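Side-chain contacts in BDI-0842-like domain-containing protein (PDB 4JM1), which is of unknown function but adopts a compact alpha/beta fold resembling the prodomain of alpha-lytic protease: residues Glu15-Thr20 with Leu25-Asp30; Asp7-Phe12 with Ser42-Glu47; Asp3-Thr8 with Glu51-Leu56. One frame throughout, in Å; residues are numbered along the deposited sequence. Where two conformers were deposited one is given.

Contact 1: residues Glu15-Thr20 with Leu25-Asp30; sequences EKAAVT and LVIAID
Lys-16 to Val-19 pair with Leu-25 to Ala-28 as the two strands of an antiparallel beta hairpin, their short axes 4.6 Å apart and 170° from one another in direction. Lys-16 and Ala-28, then Ala-18 and Val-26, are the hydrogen-bonded pairs, and Val-26 N reaches Ala-18 O at 2.8 Å. Before the first strand Glu-15 N also bonds Ala-28 O (2.9 Å), setting both Glu-15 and Lys-16 against one residue: a classic beta bulge.

On the face of Ala-17, Val-19, Leu-25 and Ile-27, covered by helices 3-9 and 38-50, an alanine suits position 17 because its methyl packs on Ile-27 CG1 (4.0 Å) and against Ile-9. The side chains of Val-19 and Leu-25 cross at about a right angle, CG2 against CD1 (3.9 Å). Thr-20 CG2 meets Val-26 CG2 at 3.8 Å while Thr-20 OG1 is hydrogen-bonded to Asn-22 OD1 and to Phe-24 O.

With CG anti to its carbonyl carbon (chi1 -64°), the extended Glu-15 reaches Asp-30, their carboxylate planes 57° apart. These like charges are probably eased by Lys-65, which salt-bridges Asp-30 OD1; Glu-15 OE2 lies 3.4 Å from Asp-30 CB.

Contact 2: residues Asp7-Phe12 with Ser42-Glu47; sequences DTITGF and SQFLEE. With EDO (1,2-ethanediol), chain C.
Ile-9 and Phe-44 mark the nearest approach of the two backbones, and even there their CA atoms are 9.7 Å apart, so the contact is made by side chains alone. Residues 7-9 form the last turn of helix 3-9. Thr-10 is the first to leave helical geometry, Gly-11 follows with the positive phi (71°) that glycine adopts easily, and Phe-12 N closes the turn on Ile-9 O at 2.9 Å. Residues 42-47 are regular helix from within 38-50. Glu-47 points its CB toward the first segment, while Phe-44 leaves its helix to the side and the far part of its ring nears Ile-9.

Ile-9 suits this place because its two branches serve two partners. Its CG1 is wedged between the backbone N and the carbonyl carbon (chi1 64°), and from there CD1 approaches the Phe-44 ring obliquely, 4.0 Å from CE1. The other branch, CG2, lies 3.9 Å from Glu-47 OE1, the two side chains sliding past each other in opposite directions.

The polar end of Glu-47 has better partners than this methyl. Its OE1 is hydrogen-bonded to Tyr-5 OH, and OE2 accepts a bond of 3.0 Å from O2 of a 1,2-ethanediol, probably brought in from the crystallisation liquor. The same diol spans one face of Phe-44, with its C1 3.9 Å above the plane and over the ring centre. Glu-47 thus puts its polar atoms at the border of an otherwise apolar contact.

Beneath the two helices runs the beta sheet: Ile-9 and Phe-44 both rest on Ile-27 of strand 24-29, and Phe-44 reaches on to Val-59 and Ile-61 of strand 58-63, so that this contact bridges neighbouring helices over a shared sheet face.

Contact 3: residues Asp3-Thr8 with Glu51-Leu56; sequences DKYIDT and EGVSGL. With EDO (1,2-ethanediol), chain B.
Tyr-5, in the first turn of helix 3-9, meets the loop that follows helix 38-50, first through Glu-51. This glutamate crosses the tyrosine at about a right angle and brings its CG obliquely to the ring, 3.9 Å from Tyr-5 CD1. A bend in the chain at chi2 (-68°) turns the carboxylate aside, where OE2 accepts a hydrogen bond of 2.6 Å from O1 of a 1,2-ethanediol, probably from the crystallisation liquor. The diol's C2 touches both Tyr-5 CE1 and Thr-8 CG2, each at 3.8 Å.

Gly-52, at positive phi (85°), is the C-prime residue of a Schellman motif that ends helix 38-50, with Val-53 N bonded to Ala-48 O and Gly-52 N to Lys-49 O. The reversal presents Val-53 to Tyr-5: CG2 comes within 3.6 Å of Tyr-5 CB and is also near CG, at the root of the ring, while the valine packs on Ala-48 as well. Farther along, Leu-56 enters the same interior by packing on Ala-48 and Leu-25.

With CG anti to the backbone nitrogen, chi1 180° carries the Tyr-5 ring out from its own helix, so that the hydroxyl lies at Glu-47 of helix 38-50. Replacing it with an alanine would probably open a gap beside Val-53 and the Glu-51 methylenes and deprive Glu-47 of its phenol partner.

Between these segments the chemistry is therefore apolar: carbon-to-carbon packing joins helix to loop, no hydrogen bond crosses, and OE2 of Glu-51 is bonded to the diol in this crystal.

How the contacts relate
Helix 3-9 ties the three together: contacts 2 and 3 both start from it, share Asp-7 and Thr-8, and have centres 8 Å apart, joined through the Tyr-5 OH to Glu-47 OE1 hydrogen bond (2.6 Å). Contact 1, nested along the chain inside the loops closed by the other two, supplies two strands of the sheet beneath. Its centre is 9 Å from that of contact 2, where Ile-27 CD1 presses within 3.4 Å of Phe-44 CG, and 12 Å from that of contact 3, where Leu-25 CD2 is 3.9 Å from Tyr-5 CE2. No active site is known; the two diols, at Glu-47 and Glu-51, may mark small pockets, though they probably come from the crystallisation liquor.

Contact 1: residues Glu15-Thr20 with Leu25-Asp30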
loop_
_atom_site.group_PDB
_atom_site.type_symbol
_atom_site.label_atom_id
_atom_site.label_comp_id
_atom_site.label_asym_id
_atom_site.label_seq_id
_atom_site.Cartn_x
_atom_site.Cartn_y
_atom_site.Cartn_z
ATOM N N GLU A 15 4.929 2.724 7.172
ATOM C CA GLU A 15 5.831 3.864 7.195
ATOM C C GLU A 15 5.543 4.927 6.162
ATOM O O GLU A 15 5.743 6.101 6.440
ATOM C CB GLU A 15 7.293 3.413 7.162
ATOM C CG GLU A 15 7.599 2.621 8.432
ATOM C CD GLU A 15 9.048 2.396 8.758
ATOM O OE1 GLU A 15 9.932 3.044 8.164
ATOM O OE2 GLU A 15 9.289 1.538 9.659
ATOM N N LYS A 16 5.045 4.517 4.993
ATOM C CA LYS A 16 4.699 5.433 3.910
ATOM C C LYS A 16 3.689 4.716 3.013
ATOM O O LYS A 16 3.669 3.491 2.956
ATOM C CB LYS A 16 5.963 5.843 3.128
ATOM C CG LYS A 16 5.779 7.006 2.153
ATOM C CD LYS A 16 7.103 7.550 1.613
ATOM C CE LYS A 16 6.869 8.592 0.499
ATOM N NZ LYS A 16 8.057 9.491 0.180
ATOM N N ALA A 17 2.829 5.484 2.360
ATOM C CA ALA A 17 1.848 4.931 1.430
ATOM C C ALA A 17 1.514 5.946 0.352
ATOM O O ALA A 17 1.643 7.157 0.556
ATOM C CB ALA A 17 0.556 4.480 2.177
ATOM N N ALA A 18 1.032 5.449 -0.784
ATOM C CA ALA A 18 0.634 6.308 -1.891
ATOM C C ALA A 18 -0.271 5.562 -2.846
ATOM O O ALA A 18 -0.082 4.372 -3.079
ATOM C CB ALA A 18 1.848 6.819 -2.653
ATOM N N VAL A 19 -1.253 6.262 -3.403
ATOM C CA VAL A 19 -1.995 5.744 -4.563
ATOM C C VAL A 19 -1.247 6.136 -5.825
ATOM O O VAL A 19 -0.803 7.271 -5.997
ATOM C CB VAL A 19 -3.452 6.238 -4.573
ATOM C CG1 VAL A 19 -4.201 5.863 -5.880
ATOM C CG2 VAL A 19 -4.212 5.699 -3.358
ATOM N N THR A 20 -1.108 5.176 -6.718
ATOM C CA THR A 20 -0.347 5.379 -7.944
ATOM C C THR A 20 -1.319 5.609 -9.107
ATOM O O THR A 20 -2.539 5.329 -9.017
ATOM C CB THR A 20 0.593 4.171 -8.193
ATOM O OG1 THR A 20 -0.158 2.948 -8.208
ATOM C CG2 THR A 20 1.678 4.085 -7.117
ATOM N N LEU A 25 -3.064 1.062 -4.382
ATOM C CA LEU A 25 -2.596 1.658 -3.118
ATOM C C LEU A 25 -1.361 0.879 -2.707
ATOM O O LEU A 25 -1.441 -0.328 -2.460
ATOM C CB LEU A 25 -3.673 1.594 -2.029
ATOM C CG LEU A 25 -3.255 2.032 -0.623
ATOM C CD1 LEU A 25 -2.682 3.442 -0.595
ATOM C CD2 LEU A 25 -4.468 1.897 0.322
ATOM N N VAL A 26 -0.234 1.577 -2.675
ATOM C CA VAL A 26 1.061 1.003 -2.336
ATOM C C VAL A 26 1.423 1.398 -0.904
ATOM O O VAL A 26 1.366 2.597 -0.549
ATOM C CB VAL A 26 2.162 1.457 -3.289
ATOM C CG1 VAL A 26 3.511 0.833 -2.888
ATOM C CG2 VAL A 26 1.806 1.111 -4.753
ATOM N N ILE A 27 1.706 0.381 -0.092
ATOM C CA ILE A 27 1.985 0.547 1.319
ATOM C C ILE A 27 3.364 -0.026 1.634
ATOM O O ILE A 27 3.620 -1.206 1.379
ATOM C CB ILE A 27 0.873 -0.094 2.167
ATOM C CG1 ILE A 27 -0.489 0.592 1.829
ATOM C CG2 ILE A 27 1.194 0.016 3.647
ATOM C CD1 ILE A 27 -1.718 -0.007 2.452
ATOM N N ALA A 28 4.221 0.823 2.210
ATOM C CA ALA A 28 5.601 0.461 2.536
ATOM C C ALA A 28 5.701 0.176 4.035
ATOM O O ALA A 28 5.334 1.016 4.859
ATOM C CB ALA A 28 6.563 1.578 2.132
ATOM N N ILE A 29 6.217 -1.008 4.360
ATOM C CA ILE A 29 6.403 -1.475 5.728
ATOM C C ILE A 29 7.876 -1.826 5.997
ATOM O O ILE A 29 8.687 -2.003 5.066
ATOM C CB ILE A 29 5.508 -2.727 6.039
ATOM C CG1 ILE A 29 5.897 -3.912 5.141
ATOM C CG2 ILE A 29 4.033 -2.373 5.883
ATOM C CD1 ILE A 29 5.381 -5.241 5.653
ATOM N N ASP A 30 8.228 -1.884 7.287
ATOM C CA ASP A 30 9.564 -2.318 7.671
ATOM C C ASP A 30 9.618 -3.856 7.681
ATOM O O ASP A 30 9.528 -4.502 8.729
ATOM C CB ASP A 30 9.946 -1.731 9.033
ATOM C CG ASP A 30 11.414 -1.928 9.365
ATOM O OD1 ASP A 30 12.226 -2.253 8.462
ATOM O OD2 ASP A 30 11.747 -1.749 10.560
#

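Contact 2: residues Asp7-Phe12 with Ser42-Glu47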
loop_
_atom_site.group_PDB
_atom_site.type_symbol
_atom_site.label_atom_id
_atom_site.label_comp_id
_atom_site.label_asym_id
_atom_site.label_seq_id
_atom_site.Cartn_x
_atom_site.Cartn_y
_atom_site.Cartn_z
ATOM N N ASP A 7 -3.114 9.529 5.259
ATOM C CA ASP A 7 -2.629 10.342 6.384
ATOM C C ASP A 7 -2.957 9.770 7.759
ATOM O O ASP A 7 -2.355 10.167 8.761
ATOM C CB ASP A 7 -3.056 11.807 6.244
ATOM C CG ASP A 7 -2.435 12.511 5.040
ATOM O OD1 ASP A 7 -1.464 11.969 4.449
ATOM O OD2 ASP A 7 -2.937 13.619 4.691
ATOM N N THR A 8 -3.909 8.848 7.827
ATOM C CA THR A 8 -4.241 8.155 9.068
ATOM C C THR A 8 -3.366 6.925 9.307
ATOM O O THR A 8 -3.014 6.639 10.443
ATOM C CB THR A 8 -5.721 7.825 9.112
ATOM O OG1 THR A 8 -6.468 9.046 9.063
ATOM C CG2 THR A 8 -6.118 7.069 10.383
ATOM N N ILE A 9 -3.021 6.198 8.255
ATOM C CA ILE A 9 -2.223 4.991 8.431
ATOM C C ILE A 9 -0.715 5.272 8.460
ATOM O O ILE A 9 0.038 4.440 8.972
ATOM C CB ILE A 9 -2.540 3.891 7.373
ATOM C CG1 ILE A 9 -2.178 4.326 5.946
ATOM C CG2 ILE A 9 -4.023 3.476 7.426
ATOM C CD1 ILE A 9 -2.227 3.158 4.923
ATOM N N THR A 10 -0.278 6.407 7.880
ATOM C CA THR A 10 1.151 6.706 7.791
ATOM C C THR A 10 1.755 6.891 9.181
ATOM O O THR A 10 1.329 7.730 9.965
ATOM C CB THR A 10 1.402 7.935 6.889
ATOM O OG1 THR A 10 0.992 7.598 5.547
ATOM C CG2 THR A 10 2.876 8.319 6.873
ATOM N N GLY A 11 2.786 6.092 9.462
ATOM C CA GLY A 11 3.384 6.081 10.777
ATOM C C GLY A 11 2.543 5.465 11.862
ATOM O O GLY A 11 2.851 5.619 13.037
ATOM N N PHE A 12 1.437 4.835 11.477
ATOM C CA PHE A 12 0.565 4.125 12.399
ATOM C C PHE A 12 0.678 2.611 12.150
ATOM O O PHE A 12 1.072 1.874 13.019
ATOM C CB PHE A 12 -0.898 4.594 12.274
ATOM C CG PHE A 12 -1.818 3.816 13.121
ATOM C CD1 PHE A 12 -1.811 4.009 14.492
ATOM C CD2 PHE A 12 -2.695 2.893 12.567
ATOM C CE1 PHE A 12 -2.644 3.269 15.310
ATOM C CE2 PHE A 12 -3.554 2.148 13.380
ATOM C CZ PHE A 12 -3.534 2.346 14.753
ATOM N N SER A 42 -4.385 -7.854 1.800
ATOM C CA SER A 42 -5.834 -8.018 1.760
ATOM C C SER A 42 -6.503 -7.291 2.925
ATOM O O SER A 42 -7.577 -6.694 2.767
ATOM C CB SER A 42 -6.220 -9.500 1.749
ATOM O OG SER A 42 -7.631 -9.627 1.783
ATOM N N GLN A 43 -5.870 -7.309 4.090
ATOM C CA GLN A 43 -6.416 -6.575 5.240
ATOM C C GLN A 43 -6.430 -5.063 5.000
ATOM O O GLN A 43 -7.415 -4.389 5.330
ATOM C CB GLN A 43 -5.648 -6.919 6.520
ATOM C CG GLN A 43 -5.803 -8.379 6.952
ATOM C CD GLN A 43 -7.155 -8.642 7.543
ATOM O OE1 GLN A 43 -8.057 -9.209 6.910
ATOM N NE2 GLN A 43 -7.319 -8.203 8.770
ATOM N N PHE A 44 -5.348 -4.536 4.444
ATOM C CA PHE A 44 -5.304 -3.136 4.104
ATOM C C PHE A 44 -6.356 -2.775 3.039
ATOM O O PHE A 44 -6.990 -1.718 3.097
ATOM C CB PHE A 44 -3.922 -2.721 3.619
ATOM C CG PHE A 44 -3.012 -2.217 4.704
ATOM C CD1 PHE A 44 -3.327 -1.057 5.400
ATOM C CD2 PHE A 44 -1.807 -2.847 4.967
ATOM C CE1 PHE A 44 -2.490 -0.561 6.386
ATOM C CE2 PHE A 44 -0.942 -2.355 5.949
ATOM C CZ PHE A 44 -1.287 -1.217 6.664
ATOM N N LEU A 45 -6.525 -3.637 2.034
ATOM C CA LEU A 45 -7.525 -3.337 0.991
ATOM C C LEU A 45 -8.919 -3.257 1.593
ATOM O O LEU A 45 -9.680 -2.341 1.314
ATOM C CB LEU A 45 -7.464 -4.373 -0.130
ATOM C CG LEU A 45 -8.405 -4.199 -1.322
ATOM C CD1 LEU A 45 -8.235 -2.835 -2.005
ATOM C CD2 LEU A 45 -8.234 -5.375 -2.310
ATOM N N GLU A 46 -9.246 -4.216 2.450
ATOM C CA GLU A 46 -10.548 -4.201 3.113
ATOM C C GLU A 46 -10.731 -2.949 3.976
ATOM O O GLU A 46 -11.811 -2.332 3.994
ATOM C CB GLU A 46 -10.721 -5.480 3.967
ATOM C CG GLU A 46 -12.058 -5.605 4.718
ATOM C CD GLU A 46 -12.184 -6.905 5.540
ATOM O OE1 GLU A 46 -11.543 -7.922 5.174
ATOM O OE2 GLU A 46 -12.929 -6.903 6.554
ATOM N N GLU A 47 -9.700 -2.579 4.717
ATOM C CA GLU A 47 -9.788 -1.410 5.578
ATOM C C GLU A 47 -9.936 -0.126 4.783
ATOM O O GLU A 47 -10.741 0.720 5.144
ATOM C CB GLU A 47 -8.557 -1.326 6.441
ATOM C CG GLU A 47 -8.620 -0.249 7.496
ATOM C CD GLU A 47 -7.372 -0.236 8.388
ATOM O OE1 GLU A 47 -6.324 0.352 7.981
ATOM O OE2 GLU A 47 -7.450 -0.878 9.475
HETATM C C1 EDO C . -3.469 -4.002 8.610
HETATM O O1 EDO C . -2.741 -3.435 9.715
HETATM C C2 EDO C . -4.743 -3.235 8.326
HETATM O O2 EDO C . -5.501 -3.107 9.545
#

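Contact 3: residues Asp3-Thr8 with Glu51-Leu56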
loop_
_atom_site.group_PDB
_atom_site.type_symbol
_atom_site.label_atom_id
_atom_site.label_comp_id
_atom_site.label_asym_id
_atom_site.label_seq_id
_atom_site.Cartn_x
_atom_site.Cartn_y
_atom_site.Cartn_z
ATOM N N ASP A 3 -6.239 10.466 0.284
ATOM C CA ASP A 3 -5.323 11.248 1.142
ATOM C C ASP A 3 -5.637 11.142 2.629
ATOM O O ASP A 3 -4.734 11.033 3.435
ATOM C CB ASP A 3 -5.295 12.739 0.768
ATOM C CG ASP A 3 -4.575 13.033 -0.556
ATOM O OD1 ASP A 3 -3.961 12.132 -1.170
ATOM O OD2 ASP A 3 -4.608 14.211 -0.973
ATOM N N LYS A 4 -6.909 11.200 3.002
ATOM C CA LYS A 4 -7.241 11.148 4.422
ATOM C C LYS A 4 -6.901 9.792 5.026
ATOM O O LYS A 4 -6.350 9.715 6.139
ATOM C CB LYS A 4 -8.696 11.532 4.673
ATOM C CG LYS A 4 -8.866 13.054 4.333
ATOM C CD LYS A 4 -10.195 13.669 4.599
ATOM C CE LYS A 4 -10.092 15.187 4.280
ATOM N NZ LYS A 4 -11.391 15.892 4.419
ATOM N N TYR A 5 -7.200 8.735 4.282
ATOM C CA TYR A 5 -6.832 7.389 4.737
ATOM C C TYR A 5 -5.315 7.222 4.853
ATOM O O TYR A 5 -4.819 6.767 5.883
ATOM C CB TYR A 5 -7.452 6.314 3.828
ATOM C CG TYR A 5 -7.094 4.908 4.247
ATOM C CD1 TYR A 5 -7.561 4.367 5.431
ATOM C CD2 TYR A 5 -6.229 4.127 3.482
ATOM C CE1 TYR A 5 -7.192 3.089 5.838
ATOM C CE2 TYR A 5 -5.879 2.854 3.882
ATOM C CZ TYR A 5 -6.322 2.347 5.065
ATOM O OH TYR A 5 -5.971 1.087 5.463
ATOM N N ILE A 6 -4.594 7.631 3.809
ATOM C CA ILE A 6 -3.134 7.544 3.828
ATOM C C ILE A 6 -2.575 8.323 5.044
ATOM O O ILE A 6 -1.673 7.846 5.748
ATOM C CB ILE A 6 -2.538 8.074 2.501
ATOM C CG1 ILE A 6 -2.802 7.039 1.396
ATOM C CG2 ILE A 6 -1.009 8.337 2.635
ATOM C CD1 ILE A 6 -2.500 7.543 0.018
ATOM N N ASP A 7 -3.114 9.529 5.259
ATOM C CA ASP A 7 -2.629 10.342 6.384
ATOM C C ASP A 7 -2.957 9.770 7.759
ATOM O O ASP A 7 -2.355 10.167 8.761
ATOM C CB ASP A 7 -3.056 11.807 6.244
ATOM C CG ASP A 7 -2.435 12.511 5.040
ATOM O OD1 ASP A 7 -1.464 11.969 4.449
ATOM O OD2 ASP A 7 -2.937 13.619 4.691
ATOM N N THR A 8 -3.909 8.848 7.827
ATOM C CA THR A 8 -4.241 8.155 9.068
ATOM C C THR A 8 -3.366 6.925 9.307
ATOM O O THR A 8 -3.014 6.639 10.443
ATOM C CB THR A 8 -5.721 7.825 9.112
ATOM O OG1 THR A 8 -6.468 9.046 9.063
ATOM C CG2 THR A 8 -6.118 7.069 10.383
ATOM N N GLU A 51 -13.126 2.452 4.993
ATOM C CA GLU A 51 -12.966 3.873 5.272
ATOM C C GLU A 51 -13.334 4.738 4.072
ATOM O O GLU A 51 -13.115 5.955 4.091
ATOM C CB GLU A 51 -11.522 4.151 5.731
ATOM C CG GLU A 51 -11.024 3.373 6.980
ATOM C CD GLU A 51 -11.694 3.738 8.296
ATOM O OE1 GLU A 51 -12.791 4.323 8.301
ATOM O OE2 GLU A 51 -11.135 3.337 9.350
ATOM N N GLY A 52 -13.936 4.124 3.045
ATOM C CA GLY A 52 -14.510 4.839 1.936
ATOM C C GLY A 52 -13.584 5.210 0.797
ATOM O O GLY A 52 -13.953 6.026 -0.052
ATOM N N VAL A 53 -12.412 4.595 0.742
ATOM C CA VAL A 53 -11.535 4.800 -0.403
ATOM C C VAL A 53 -12.088 4.000 -1.569
ATOM O O VAL A 53 -12.146 2.794 -1.495
ATOM C CB VAL A 53 -10.068 4.403 -0.088
ATOM C CG1 VAL A 53 -9.147 4.706 -1.267
ATOM C CG2 VAL A 53 -9.563 5.122 1.201
ATOM N N SER A 54 -12.447 4.698 -2.630
ATOM C CA SER A 54 -13.050 4.082 -3.808
ATOM C C SER A 54 -12.038 3.996 -4.933
ATOM O O SER A 54 -11.025 4.691 -4.941
ATOM C CB SER A 54 -14.307 4.872 -4.249
ATOM O OG SER A 54 -13.992 6.179 -4.625
ATOM N N GLY A 55 -12.321 3.095 -5.859
ATOM C CA GLY A 55 -11.607 2.996 -7.111
ATOM C C GLY A 55 -10.290 2.253 -7.073
ATOM O O GLY A 55 -9.544 2.298 -8.062
ATOM N N LEU A 56 -9.966 1.596 -5.963
ATOM C CA LEU A 56 -8.680 0.928 -5.885
ATOM C C LEU A 56 -8.741 -0.369 -6.674
ATOM O O LEU A 56 -9.666 -1.147 -6.528
ATOM C CB LEU A 56 -8.304 0.608 -4.451
ATOM C CG LEU A 56 -8.070 1.797 -3.540
ATOM C CD1 LEU A 56 -7.750 1.274 -2.129
ATOM C CD2 LEU A 56 -6.966 2.679 -4.068
HETATM C C1 EDO B . -8.198 3.480 9.908
HETATM O O1 EDO B . -8.801 2.201 9.655
HETATM C C2 EDO B . -6.731 3.440 9.553
HETATM O O2 EDO B . -5.939 3.180 10.706
#